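PDB 1O59: allantoicase from Saccharomyces cerevisiae, which hydrolyses allantoate to (S)-ureidoglycolate and urea, letting yeast use purines as a secondary nitrogen source when primary sources are limiting. Local coordinates for residues Asn120-Asp132 / Arg173-Ile187. Sequence-based numbering, arbitrary orientation.
Sequences NHAPFVSIEALYD and RFTHIKLKMYPDGGI
E128 grips two lysines of the partner strand, one with each carboxylate oxygen: OE2 lies 2.7 Å from K180 NZ, and OE1 lies 3.1 Å from K178 NZ. Both ammonium groups sit above the carboxylate plane, by 49° for K180. K178 runs beside E128 in the same direction and bends at its third torsion (chi3 -60°), whereas the extended K180 crosses E128 at a slant. K178 NZ also forms a salt bridge with E141, so this lysine is shared between two carboxylates. On the same face, Y182 lies along the sheet with its ring edge toward the F124 and S126 backbone, and its OH donates to S126 OG at 2.6 Å. Here S126 OG stands between its own N and carbonyl carbon (chi1 73°), reaching across to the phenol.

The other face is apolar. V125 CG1 meets L179 CD1 at 3.6 Å, I127 and I177 touch through their CG2 methyls, and, just before the strand, A122 CB touches both the selenium of M181 and I187 CG1. A129 CB stands over one face of the F174 ring, 3.8 Å from its centroid, a CH-pi contact. Between the faces, strands 124-130 and 176-182 pair antiparallel, S126 and E128 being hydrogen-bonded to K180 and K178. A classic beta bulge ends the pairing: L130 O accepts from both T175 N (2.8 Å) and H176 N, while T175 OG1 receives D132 N at 2.9 Å.

Within the first allantoicase repeat, these strands belong to a five-stranded antiparallel sheet: strand 124-130 lies between 176-182 and 147-154, and strand 176-182 has 94-99 on its other side. F190 of strand 186-196, from the second sheet, packs against I127, I177 and L179, consistent with a beta-sandwich core.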
loop_
_atom_site.group_PDB
_atom_site.type_symbol
_atom_site.label_atom_id
_atom_site.label_comp_id
_atom_site.label_asym_id
_atom_site.label_seq_id
_atom_site.Cartn_x
_atom_site.Cartn_y
_atom_site.Cartn_z
ATOM N N ASN A 120 -26.059 9.621 0.882
ATOM C CA ASN A 120 -25.950 8.827 2.091
ATOM C C ASN A 120 -24.467 8.568 2.442
ATOM O O ASN A 120 -24.160 7.709 3.270
ATOM C CB ASN A 120 -26.739 7.518 1.953
ATOM C CG ASN A 120 -26.237 6.636 0.810
ATOM O OD1 ASN A 120 -25.712 7.139 -0.188
ATOM N ND2 ASN A 120 -26.399 5.314 0.951
ATOM N N HIS A 121 -23.563 9.316 1.798
ATOM C CA HIS A 121 -22.148 9.271 2.109
ATOM C C HIS A 121 -21.921 9.719 3.546
ATOM O O HIS A 121 -22.722 10.458 4.090
ATOM C CB HIS A 121 -21.381 10.196 1.181
ATOM C CG HIS A 121 -21.845 11.620 1.231
ATOM N ND1 HIS A 121 -21.237 12.569 2.021
ATOM C CD2 HIS A 121 -22.891 12.238 0.635
ATOM C CE1 HIS A 121 -21.876 13.716 1.891
ATOM N NE2 HIS A 121 -22.891 13.540 1.064
ATOM N N ALA A 122 -20.847 9.215 4.166
ATOM C CA ALA A 122 -20.342 9.759 5.438
ATOM C C ALA A 122 -20.256 11.295 5.372
ATOM O O ALA A 122 -19.550 11.808 4.493
ATOM C CB ALA A 122 -18.963 9.216 5.699
ATOM N N PRO A 123 -20.960 12.020 6.256
ATOM C CA PRO A 123 -20.879 13.482 6.283
ATOM C C PRO A 123 -19.572 14.008 6.830
ATOM O O PRO A 123 -19.103 15.055 6.391
ATOM C CB PRO A 123 -22.020 13.891 7.231
ATOM C CG PRO A 123 -22.798 12.679 7.459
ATOM C CD PRO A 123 -21.912 11.513 7.265
ATOM N N PHE A 124 -19.027 13.315 7.821
ATOM C CA PHE A 124 -17.806 13.725 8.466
ATOM C C PHE A 124 -17.088 12.470 8.923
ATOM O O PHE A 124 -17.705 11.488 9.323
ATOM C CB PHE A 124 -18.041 14.599 9.690
ATOM C CG PHE A 124 -18.689 15.930 9.408
ATOM C CD1 PHE A 124 -20.064 16.071 9.480
ATOM C CD2 PHE A 124 -17.925 17.047 9.131
ATOM C CE1 PHE A 124 -20.684 17.304 9.252
ATOM C CE2 PHE A 124 -18.518 18.269 8.890
ATOM C CZ PHE A 124 -19.898 18.409 8.953
ATOM N N VAL A 125 -15.765 12.541 8.880
ATOM C CA VAL A 125 -14.904 11.457 9.268
ATOM C C VAL A 125 -13.840 12.041 10.199
ATOM O O VAL A 125 -13.429 13.204 10.055
ATOM C CB VAL A 125 -14.274 10.825 7.996
ATOM C CG1 VAL A 125 -12.985 10.148 8.286
ATOM C CG2 VAL A 125 -15.246 9.811 7.315
ATOM N N SER A 126 -13.440 11.254 11.191
ATOM C CA SER A 126 -12.188 11.501 11.901
ATOM C C SER A 126 -11.442 10.151 12.025
ATOM O O SER A 126 -12.029 9.071 11.835
ATOM C CB SER A 126 -12.398 12.235 13.249
ATOM O OG SER A 126 -12.969 11.428 14.268
ATOM N N ILE A 127 -10.132 10.248 12.278
ATOM C CA ILE A 127 -9.289 9.083 12.458
ATOM C C ILE A 127 -8.456 9.172 13.725
ATOM O O ILE A 127 -7.850 10.203 14.038
ATOM C CB ILE A 127 -8.387 8.876 11.240
ATOM C CG1 ILE A 127 -9.210 8.944 9.939
ATOM C CG2 ILE A 127 -7.687 7.503 11.322
ATOM C CD1 ILE A 127 -8.355 9.070 8.667
ATOM N N GLU A 128 -8.458 8.054 14.452
ATOM C CA GLU A 128 -7.641 7.846 15.653
ATOM C C GLU A 128 -6.764 6.632 15.440
ATOM O O GLU A 128 -7.002 5.820 14.521
ATOM C CB GLU A 128 -8.525 7.615 16.856
ATOM C CG GLU A 128 -9.634 8.654 17.008
ATOM C CD GLU A 128 -10.407 8.547 18.320
ATOM O OE1 GLU A 128 -10.323 7.516 19.006
ATOM O OE2 GLU A 128 -11.134 9.504 18.662
ATOM N N ALA A 129 -5.724 6.529 16.264
ATOM C CA ALA A 129 -4.798 5.400 16.192
ATOM C C ALA A 129 -4.336 4.981 17.565
ATOM O O ALA A 129 -4.415 5.733 18.519
ATOM C CB ALA A 129 -3.600 5.738 15.315
ATOM N N LEU A 130 -3.881 3.744 17.662
ATOM C CA LEU A 130 -3.161 3.313 18.850
ATOM C C LEU A 130 -1.996 2.351 18.584
ATOM O O LEU A 130 -1.859 1.749 17.512
ATOM C CB LEU A 130 -4.131 2.761 19.915
ATOM C CG LEU A 130 -4.837 1.391 19.888
ATOM C CD1 LEU A 130 -3.877 0.168 19.959
ATOM C CD2 LEU A 130 -5.811 1.358 21.075
ATOM N N TYR A 131 -1.170 2.235 19.607
ATOM C CA TYR A 131 -0.017 1.378 19.609
ATOM C C TYR A 131 -0.234 0.232 20.599
ATOM O O TYR A 131 -0.308 0.451 21.810
ATOM C CB TYR A 131 1.225 2.162 20.023
ATOM C CG TYR A 131 2.443 1.315 19.939
ATOM C CD1 TYR A 131 2.987 1.017 18.708
ATOM C CD2 TYR A 131 3.036 0.775 21.075
ATOM C CE1 TYR A 131 4.093 0.216 18.590
ATOM C CE2 TYR A 131 4.161 -0.029 20.969
ATOM C CZ TYR A 131 4.677 -0.305 19.710
ATOM O OH TYR A 131 5.789 -1.081 19.526
ATOM N N ASP A 132 -0.318 -0.985 20.065
ATOM C CA ASP A 132 -0.492 -2.184 20.870
ATOM C C ASP A 132 0.630 -3.184 20.613
ATOM O O ASP A 132 1.059 -3.386 19.486
ATOM C CB ASP A 132 -1.845 -2.792 20.574
ATOM C CG ASP A 132 -2.050 -4.106 21.249
ATOM O OD1 ASP A 132 -1.842 -4.194 22.476
ATOM O OD2 ASP A 132 -2.428 -5.114 20.607
ATOM N N ARG A 173 4.516 6.060 16.813
ATOM C CA ARG A 173 4.141 5.016 15.872
ATOM C C ARG A 173 2.931 4.305 16.399
ATOM O O ARG A 173 2.668 4.338 17.593
ATOM C CB ARG A 173 5.285 4.039 15.581
ATOM C CG ARG A 173 5.658 3.078 16.694
ATOM C CD ARG A 173 7.026 2.454 16.456
ATOM N NE ARG A 173 7.517 1.545 17.488
ATOM C CZ ARG A 173 7.998 1.931 18.662
ATOM N NH1 ARG A 173 8.030 3.221 19.005
ATOM N NH2 ARG A 173 8.440 1.018 19.523
ATOM N N PHE A 174 2.191 3.680 15.485
ATOM C CA PHE A 174 0.916 3.025 15.785
ATOM C C PHE A 174 0.788 1.681 15.059
ATOM O O PHE A 174 1.517 1.421 14.104
ATOM C CB PHE A 174 -0.242 3.941 15.374
ATOM C CG PHE A 174 -0.216 5.283 16.045
ATOM C CD1 PHE A 174 -0.620 5.412 17.354
ATOM C CD2 PHE A 174 0.246 6.412 15.387
ATOM C CE1 PHE A 174 -0.592 6.628 17.985
ATOM C CE2 PHE A 174 0.266 7.639 16.040
ATOM C CZ PHE A 174 -0.162 7.731 17.324
ATOM N N THR A 175 -0.162 0.864 15.529
ATOM C CA THR A 175 -0.418 -0.504 15.037
ATOM C C THR A 175 -1.856 -0.746 14.576
ATOM O O THR A 175 -2.112 -1.693 13.842
ATOM C CB THR A 175 -0.178 -1.528 16.161
ATOM O OG1 THR A 175 -1.051 -1.222 17.253
ATOM C CG2 THR A 175 1.237 -1.464 16.769
ATOM N N HIS A 176 -2.783 0.068 15.075
ATOM C CA HIS A 176 -4.219 -0.058 14.853
ATOM C C HIS A 176 -4.823 1.324 14.519
ATOM O O HIS A 176 -4.393 2.332 15.051
ATOM C CB HIS A 176 -4.910 -0.547 16.124
ATOM C CG HIS A 176 -4.661 -1.984 16.449
ATOM N ND1 HIS A 176 -3.465 -2.435 16.962
ATOM C CD2 HIS A 176 -5.475 -3.066 16.375
ATOM C CE1 HIS A 176 -3.545 -3.735 17.172
ATOM N NE2 HIS A 176 -4.756 -4.143 16.826
ATOM N N ILE A 177 -5.852 1.328 13.675
ATOM C CA ILE A 177 -6.536 2.542 13.242
ATOM C C ILE A 177 -8.013 2.439 13.567
ATOM O O ILE A 177 -8.602 1.374 13.430
ATOM C CB ILE A 177 -6.337 2.732 11.691
ATOM C CG1 ILE A 177 -4.830 2.892 11.363
ATOM C CG2 ILE A 177 -7.189 3.904 11.151
ATOM C CD1 ILE A 177 -4.158 3.982 12.115
ATOM N N LYS A 178 -8.583 3.560 13.999
ATOM C CA LYS A 178 -10.027 3.708 14.200
ATOM C C LYS A 178 -10.555 4.778 13.260
ATOM O O LYS A 178 -10.134 5.945 13.291
ATOM C CB LYS A 178 -10.382 4.099 15.646
ATOM C CG LYS A 178 -11.818 3.728 16.043
ATOM C CD LYS A 178 -12.412 4.568 17.156
ATOM C CE LYS A 178 -11.637 4.483 18.430
ATOM N NZ LYS A 178 -12.288 5.184 19.549
ATOM N N LEU A 179 -11.495 4.368 12.429
ATOM C CA LEU A 179 -12.204 5.285 11.557
ATOM C C LEU A 179 -13.540 5.598 12.196
ATOM O O LEU A 179 -14.274 4.702 12.578
ATOM C CB LEU A 179 -12.387 4.632 10.190
ATOM C CG LEU A 179 -13.334 5.287 9.186
ATOM C CD1 LEU A 179 -12.801 6.603 8.696
ATOM C CD2 LEU A 179 -13.522 4.282 8.042
ATOM N N LYS A 180 -13.835 6.880 12.331
ATOM C CA LYS A 180 -15.107 7.333 12.877
ATOM C C LYS A 180 -15.882 8.055 11.770
ATOM O O LYS A 180 -15.343 8.920 11.102
ATOM C CB LYS A 180 -14.877 8.301 14.041
ATOM C CG LYS A 180 -14.109 7.773 15.250
ATOM C CD LYS A 180 -14.337 8.744 16.438
ATOM C CE LYS A 180 -13.821 8.191 17.779
ATOM N NZ LYS A 180 -13.816 9.227 18.900
HETATM N N MSE A 181 -17.145 7.689 11.594
HETATM C CA MSE A 181 -18.084 8.340 10.669
HETATM C C MSE A 181 -19.248 8.936 11.475
HETATM O O MSE A 181 -19.941 8.214 12.221
HETATM C CB MSE A 181 -18.607 7.271 9.691
HETATM C CG MSE A 181 -19.889 7.609 8.918
HETATM SE SE MSE A 181 -20.156 6.385 7.390
HETATM C CE MSE A 181 -20.365 4.850 8.306
ATOM N N TYR A 182 -19.461 10.235 11.311
ATOM C CA TYR A 182 -20.449 10.960 12.085
ATOM C C TYR A 182 -21.682 11.332 11.249
ATOM O O TYR A 182 -21.558 12.187 10.352
ATOM C CB TYR A 182 -19.855 12.267 12.616
ATOM C CG TYR A 182 -18.579 12.159 13.434
ATOM C CD1 TYR A 182 -17.332 12.025 12.814
ATOM C CD2 TYR A 182 -18.612 12.281 14.824
ATOM C CE1 TYR A 182 -16.160 11.983 13.555
ATOM C CE2 TYR A 182 -17.446 12.232 15.581
ATOM C CZ TYR A 182 -16.224 12.092 14.948
ATOM O OH TYR A 182 -15.075 12.044 15.706
ATOM N N PRO A 183 -22.863 10.761 11.530
ATOM C CA PRO A 183 -23.118 9.782 12.591
ATOM C C PRO A 183 -23.283 8.361 12.061
ATOM O O PRO A 183 -23.238 7.406 12.837
ATOM C CB PRO A 183 -24.438 10.258 13.168
ATOM C CG PRO A 183 -25.139 10.774 11.982
ATOM C CD PRO A 183 -24.098 11.440 11.118
ATOM N N ASP A 184 -23.442 8.264 10.742
ATOM C CA ASP A 184 -23.728 7.044 10.028
ATOM C C ASP A 184 -23.721 7.347 8.511
ATOM O O ASP A 184 -23.726 8.516 8.112
ATOM C CB ASP A 184 -25.075 6.430 10.473
ATOM C CG ASP A 184 -26.241 7.385 10.378
ATOM O OD1 ASP A 184 -26.681 7.700 9.268
ATOM O OD2 ASP A 184 -26.841 7.829 11.374
ATOM N N GLY A 185 -23.684 6.296 7.685
ATOM C CA GLY A 185 -23.702 6.451 6.227
ATOM C C GLY A 185 -22.876 5.413 5.488
ATOM O O GLY A 185 -22.710 4.287 5.941
ATOM N N GLY A 186 -22.319 5.810 4.357
ATOM C CA GLY A 186 -21.526 4.894 3.556
ATOM C C GLY A 186 -20.162 5.448 3.203
ATOM O O GLY A 186 -19.984 6.667 2.986
ATOM N N ILE A 187 -19.204 4.534 3.163
ATOM C CA ILE A 187 -17.883 4.802 2.646
ATOM C C ILE A 187 -17.435 3.585 1.820
ATOM O O ILE A 187 -17.465 2.451 2.299
ATOM C CB ILE A 187 -16.878 5.059 3.796
ATOM C CG1 ILE A 187 -17.248 6.334 4.595
ATOM C CG2 ILE A 187 -15.442 5.178 3.241
ATOM C CD1 ILE A 187 -16.459 6.477 5.904
#